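Local coordinates for protein ForH (Streptomyces kaniharaensis, PDB 6NKO) that is of unknown function but comes from the formycin A biosynthetic gene cluster and has an MGS-like domain related to the purine-biosynthesis enzyme PurH, at residues A[51-54]-A[55-59]; A[67-71]-A[72-76]; A[132-135]-A[136-140]. All blocks are in the same frame, centred on the assembly; numbering follows the deposited sequence.

How the interactions relate
All three contacts are local and follow one another along the chain within the MGS-like domain. Interaction 1 is a stretch of helix 51-59, which links strands 46-49 and 65-66 of the parallel five-stranded sheet. Interaction 2 starts just after strand 65-66, the edge strand on that side, and lies in the loop before helix 86-93. Its centre is about 15 Å from that of interaction 1. Interaction 3 lies further on, in the loop between strand 114-117 and helix 141-151, with its centre about 21 Å from the centre of each of the others. None of the three touches another. One contact is thus within a beta-alpha-beta crossover helix, and two are in loops that leave sheet strands 65-66 and 114-117.

Interaction 1: A[51-54]-A[55-59]; sequences EGTY and RLLRD
The backbone N of R58 gives a hydrogen bond to Y54 O at 2.9 Å. The bond is fairly straight, 159° at the hydrogen. It belongs to the alpha helix 51-59, the crossover of a beta-alpha-beta unit between strands 46-49 and 65-66. One residue earlier L57 N reaches T53 O at 3.0 Å. The bonds that start the helix, R55 N to E51 O and L56 N to G52 O, are both weak.

Y54 and R58 lie side by side, one turn apart, and point the same way. With its CG anti to the backbone N (chi1 175°), Y54 swings its ring out from the helix on the side of R58. There the CG of R58 sits over one ring face, 3.7 Å above the plane and offset toward the rim. This is a CH-pi contact. Further out, R58 CD is 3.6 Å from the Y54 hydroxyl OH. The ring and the R58 guanidinium are turned 49° apart. Y54 CE2 lies over one face of the R55 guanidinium, 4.2 Å from R55 NH1. The R55 chain bends at chi2 and chi3. R55 NE makes a salt bridge with D59 OD1 at 3.3 Å, and D59 is met from above its carboxylate plane.

The side of the helix that carries T53 and L57 packs on helix 33-42, where T53 meets I33 and L57 meets A37. Y54, L57 and R58 also touch V64, just before strand 65-66. At the start of the helix E51 forms a salt bridge with K82. T53 and L57 are aligned like Y54 and R58, with T53 CG2 against L57 CD1 at 3.6 Å.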
# COMPACT_ATOMS: atom_id res chain seq x y z
N GLU A 51 8.80 -0.22 6.59
CA GLU A 51 9.64 -0.23 7.78
C GLU A 51 8.82 -0.32 9.06
O GLU A 51 9.10 -1.16 9.93
CB GLU A 51 10.55 1.01 7.77
CG GLU A 51 9.86 2.35 7.99
CD GLU A 51 9.23 2.91 6.72
OE1 GLU A 51 9.51 2.40 5.62
OE2 GLU A 51 8.44 3.87 6.83
N GLY A 52 7.79 0.51 9.19
CA GLY A 52 7.04 0.54 10.44
C GLY A 52 6.24 -0.72 10.68
O GLY A 52 6.33 -1.34 11.75
N THR A 53 5.45 -1.13 9.69
CA THR A 53 4.63 -2.33 9.82
C THR A 53 5.47 -3.57 10.05
O THR A 53 5.04 -4.49 10.75
CB THR A 53 3.75 -2.50 8.58
OG1 THR A 53 3.29 -1.22 8.14
CG2 THR A 53 2.57 -3.38 8.89
N TYR A 54 6.67 -3.62 9.46
CA TYR A 54 7.49 -4.82 9.53
C TYR A 54 7.92 -5.12 10.96
O TYR A 54 7.74 -6.25 11.44
CB TYR A 54 8.72 -4.68 8.62
CG TYR A 54 9.69 -5.83 8.70
CD1 TYR A 54 9.45 -7.02 8.04
CD2 TYR A 54 10.86 -5.73 9.44
CE1 TYR A 54 10.33 -8.08 8.10
CE2 TYR A 54 11.76 -6.78 9.52
CZ TYR A 54 11.49 -7.95 8.85
OH TYR A 54 12.37 -9.01 8.92
N ARG A 55 8.48 -4.13 11.65
CA ARG A 55 8.99 -4.36 13.00
C ARG A 55 7.86 -4.75 13.95
O ARG A 55 8.05 -5.59 14.84
CB ARG A 55 9.72 -3.12 13.51
CG ARG A 55 10.47 -3.34 14.82
CD ARG A 55 11.79 -4.06 14.59
NE ARG A 55 11.63 -5.51 14.62
CZ ARG A 55 12.42 -6.37 13.98
NH1 ARG A 55 13.44 -5.92 13.25
NH2 ARG A 55 12.20 -7.67 14.06
N LEU A 56 6.68 -4.16 13.77
CA LEU A 56 5.55 -4.49 14.62
C LEU A 56 5.07 -5.92 14.39
O LEU A 56 4.80 -6.66 15.34
CB LEU A 56 4.41 -3.50 14.39
CG LEU A 56 3.08 -3.83 15.07
CD1 LEU A 56 3.08 -3.32 16.50
CD2 LEU A 56 1.92 -3.24 14.29
N LEU A 57 4.98 -6.33 13.12
CA LEU A 57 4.46 -7.66 12.82
C LEU A 57 5.46 -8.75 13.17
O LEU A 57 5.07 -9.84 13.60
CB LEU A 57 4.06 -7.76 11.35
CG LEU A 57 2.89 -6.88 10.89
CD1 LEU A 57 2.73 -6.95 9.38
CD2 LEU A 57 1.60 -7.29 11.59
N ARG A 58 6.76 -8.48 12.99
CA ARG A 58 7.77 -9.49 13.30
C ARG A 58 7.94 -9.67 14.80
O ARG A 58 8.14 -10.79 15.28
CB ARG A 58 9.10 -9.11 12.65
CG ARG A 58 9.36 -9.83 11.34
CD ARG A 58 10.56 -10.76 11.43
NE ARG A 58 10.66 -11.65 10.28
CZ ARG A 58 11.02 -12.93 10.36
NH1 ARG A 58 11.32 -13.47 11.53
NH2 ARG A 58 11.07 -13.67 9.26
N ASP A 59 7.86 -8.57 15.57
CA ASP A 59 7.88 -8.70 17.02
C ASP A 59 6.68 -9.48 17.53
O ASP A 59 6.76 -10.13 18.58
CB ASP A 59 7.94 -7.31 17.67
CG ASP A 59 9.28 -6.62 17.46
OD1 ASP A 59 10.23 -7.29 17.02
OD2 ASP A 59 9.36 -5.41 17.74

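Interaction 2: A[67-71]-A[72-76]; sequences IADLA and GVPTL
The chain turns back after L70, so that G72 C lies 3.0 Å from A68 O. I67, A68 and D69 have helix-like backbone angles, but they form no regular helix. L70 is extended. A71 then takes a left-handed conformation, with phi 61°, and turns the chain so that G72 passes close to the carbonyls of I67 and A68. The CA of G72 lies 3.6 Å from I67 O. The glycine, which has no side chain, packs closely against the oxygens of I67 and A68.

The side chains meet at P74, whose ring lies against A68 and D69 of 67-71. A68 CB lies against P74 CB at 3.5 Å, a small apolar contact. D69 crosses the proline obliquely. Its CG stands anti to its own carbonyl carbon, beside the backbone N (chi1 -45°). That rotation carries the carboxylate to the proline ring, with D69 OD1 3.6 Å from P74 CB. The carboxylate oxygen thus borders the apolar patch formed by A68 and P74.

The loop starts directly after strand 65-66, at the edge of the parallel sheet. I67 still pairs with A49 through backbone hydrogen bonds, and its side chain touches A48. L70 leans on R46 and A48 of strand 46-49. A71 packs on S87 and V88 of helix 86-93, and A71 O accepts a hydrogen bond from T85 OG1, just before that helix.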
# COMPACT_ATOMS: atom_id res chain seq x y z
N ILE A 67 9.73 -5.36 2.67
CA ILE A 67 9.54 -4.82 1.33
C ILE A 67 10.79 -4.10 0.83
O ILE A 67 10.93 -3.85 -0.37
CB ILE A 67 8.34 -3.85 1.28
CG1 ILE A 67 7.78 -3.75 -0.13
CG2 ILE A 67 8.77 -2.46 1.71
CD1 ILE A 67 7.28 -5.05 -0.70
N ALA A 68 11.71 -3.74 1.73
CA ALA A 68 12.95 -3.12 1.30
C ALA A 68 13.84 -4.13 0.59
O ALA A 68 14.10 -4.01 -0.62
CB ALA A 68 13.66 -2.49 2.49
N ASP A 69 14.36 -5.12 1.32
CA ASP A 69 15.21 -6.14 0.71
C ASP A 69 14.49 -6.85 -0.44
O ASP A 69 15.10 -7.22 -1.45
CB ASP A 69 15.63 -7.13 1.78
CG ASP A 69 16.08 -6.44 3.08
OD1 ASP A 69 16.63 -5.31 3.03
OD2 ASP A 69 15.87 -7.01 4.17
N LEU A 70 13.19 -7.05 -0.29
CA LEU A 70 12.37 -7.75 -1.28
C LEU A 70 11.93 -6.74 -2.33
O LEU A 70 11.08 -5.90 -2.05
CB LEU A 70 11.13 -8.35 -0.63
CG LEU A 70 10.21 -9.32 -1.36
CD1 LEU A 70 10.53 -10.72 -0.89
CD2 LEU A 70 8.77 -8.98 -1.06
N ALA A 71 12.47 -6.86 -3.55
CA ALA A 71 11.98 -6.09 -4.70
C ALA A 71 12.13 -4.60 -4.49
O ALA A 71 11.58 -3.79 -5.24
CB ALA A 71 10.52 -6.42 -5.03
N GLY A 72 12.86 -4.21 -3.46
CA GLY A 72 12.98 -2.81 -3.15
C GLY A 72 14.42 -2.41 -3.13
O GLY A 72 15.29 -3.11 -3.66
N VAL A 73 14.69 -1.29 -2.49
CA VAL A 73 15.97 -0.63 -2.62
C VAL A 73 16.33 -0.07 -1.24
O VAL A 73 16.07 1.10 -0.93
CB VAL A 73 15.94 0.44 -3.75
CG1 VAL A 73 15.43 1.86 -3.36
CG2 VAL A 73 17.26 0.37 -4.69
N PRO A 74 16.82 -0.95 -0.31
CA PRO A 74 16.96 -0.58 1.11
C PRO A 74 18.22 0.21 1.35
O PRO A 74 19.22 -0.04 0.68
CB PRO A 74 17.07 -1.93 1.82
CG PRO A 74 16.77 -2.95 0.76
CD PRO A 74 17.21 -2.35 -0.52
N THR A 75 18.21 1.12 2.33
CA THR A 75 19.32 1.97 2.77
C THR A 75 19.76 2.97 1.69
O THR A 75 20.61 3.80 1.98
CB THR A 75 20.55 1.17 3.26
OG1 THR A 75 21.29 1.97 4.19
CG2 THR A 75 21.49 0.82 2.12
N LEU A 76 19.19 2.95 0.48
CA LEU A 76 19.76 3.76 -0.60
C LEU A 76 19.73 5.25 -0.27
O LEU A 76 20.77 5.92 -0.30
CB LEU A 76 19.05 3.49 -1.92
CG LEU A 76 19.88 3.60 -3.22
CD1 LEU A 76 19.19 2.93 -4.42
CD2 LEU A 76 20.27 5.05 -3.59

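Interaction 3: A[132-135]-A[136-140]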
# COMPACT_ATOMS: atom_id res chain seq x y z
N ALA A 132 8.42 21.64 9.15
CA ALA A 132 8.95 20.46 9.81
C ALA A 132 7.87 19.63 10.50
O ALA A 132 8.06 18.43 10.70
CB ALA A 132 10.02 20.86 10.84
N GLY A 133 6.75 20.25 10.85
CA GLY A 133 5.69 19.55 11.56
C GLY A 133 4.80 18.65 10.73
O GLY A 133 3.86 18.07 11.28
N PHE A 134 5.06 18.51 9.43
CA PHE A 134 4.18 17.69 8.60
C PHE A 134 4.88 17.12 7.38
O PHE A 134 4.46 16.08 6.84
CB PHE A 134 2.96 18.50 8.16
CG PHE A 134 3.25 19.55 7.12
CD1 PHE A 134 3.16 19.26 5.76
CD2 PHE A 134 3.62 20.83 7.49
CE1 PHE A 134 3.43 20.22 4.81
CE2 PHE A 134 3.88 21.80 6.54
CZ PHE A 134 3.79 21.49 5.20
N ARG A 135 5.95 17.77 6.92
CA ARG A 135 6.46 17.51 5.58
C ARG A 135 7.04 16.11 5.44
O ARG A 135 6.68 15.37 4.52
CB ARG A 135 7.51 18.56 5.19
CG ARG A 135 8.11 18.35 3.81
CD ARG A 135 9.45 17.63 3.90
NE ARG A 135 10.43 18.45 4.60
CZ ARG A 135 11.01 19.53 4.08
NH1 ARG A 135 10.72 19.90 2.84
NH2 ARG A 135 11.88 20.22 4.79
N GLU A 136 7.96 15.72 6.33
CA GLU A 136 8.57 14.41 6.16
C GLU A 136 7.62 13.27 6.49
O GLU A 136 7.93 12.12 6.18
CB GLU A 136 9.84 14.29 7.01
CG GLU A 136 11.13 14.32 6.18
CD GLU A 136 11.45 12.98 5.53
OE1 GLU A 136 12.32 12.94 4.63
OE2 GLU A 136 10.83 11.96 5.91
N LYS A 137 6.46 13.57 7.09
CA LYS A 137 5.41 12.58 7.23
C LYS A 137 4.66 12.34 5.93
O LYS A 137 3.89 11.37 5.85
CB LYS A 137 4.42 13.01 8.32
CG LYS A 137 5.04 13.11 9.71
CD LYS A 137 4.11 12.53 10.77
CE LYS A 137 3.49 13.62 11.62
NZ LYS A 137 4.52 14.47 12.26
N VAL A 138 4.86 13.18 4.91
CA VAL A 138 4.18 13.02 3.64
C VAL A 138 4.73 11.80 2.91
O VAL A 138 5.95 11.67 2.72
CB VAL A 138 4.31 14.29 2.79
CG1 VAL A 138 3.76 14.06 1.39
CG2 VAL A 138 3.60 15.45 3.46
N ASP A 139 3.84 10.92 2.48
CA ASP A 139 4.21 9.70 1.78
C ASP A 139 4.23 9.96 0.28
O ASP A 139 3.29 10.55 -0.27
CB ASP A 139 3.23 8.57 2.12
CG ASP A 139 3.78 7.19 1.80
OD1 ASP A 139 4.78 7.09 1.07
OD2 ASP A 139 3.19 6.20 2.29
N VAL A 140 5.29 9.51 -0.39
CA VAL A 140 5.43 9.63 -1.84
C VAL A 140 5.25 8.28 -2.52
O VAL A 140 4.42 8.14 -3.43
CB VAL A 140 6.78 10.27 -2.21
CG1 VAL A 140 6.98 10.23 -3.71
CG2 VAL A 140 6.85 11.69 -1.69
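V138 turns its side chain back over the carbonyl groups of the residues before it. V138 CB sits 3.1 Å from R135 O. The methyl CG2 of V138 is on the side of the backbone N, opposite the residue's C, and lies 3.5 Å from F134 O. It approaches the F134 ring obliquely and loosely, with V138 CG2 4.5 Å from F134 CD1. K137 is set differently. K137 CB passes 3.4 Å from F134 O. The bent chain then runs back alongside the preceding residues, with K137 NZ 3.8 Å from G133 O.

The R135 chain passes alongside the next peptide. CG is anti to the backbone N (chi1 179°), and the bend at chi2 brings R135 CD to 3.4 Å from E136 N. The backbone N of E136 lies at the edge of the R135 guanidinium, near its plane. The E136 carboxylate makes a salt bridge to R80 through OE1.

The backbone of 135-138 forms a type I beta turn, with E136 and K137 at its corners. V138 N binds R135 O at 2.9 Å to close it. An overlapping turn, 134-137, is closed by a weak bond from K137 N to F134 O. These turns lie in the loop between strand 114-117 and helix 141-151.

The F134 ring makes an edge-to-face stack with F209 of the long helix 184-212, and V138 touches Y201 and V205 of that helix. After the turns the chain runs extended through D139, whose OD1 caps G142 N at the start of helix 141-151 while OD2 is bonded to N117 ND2.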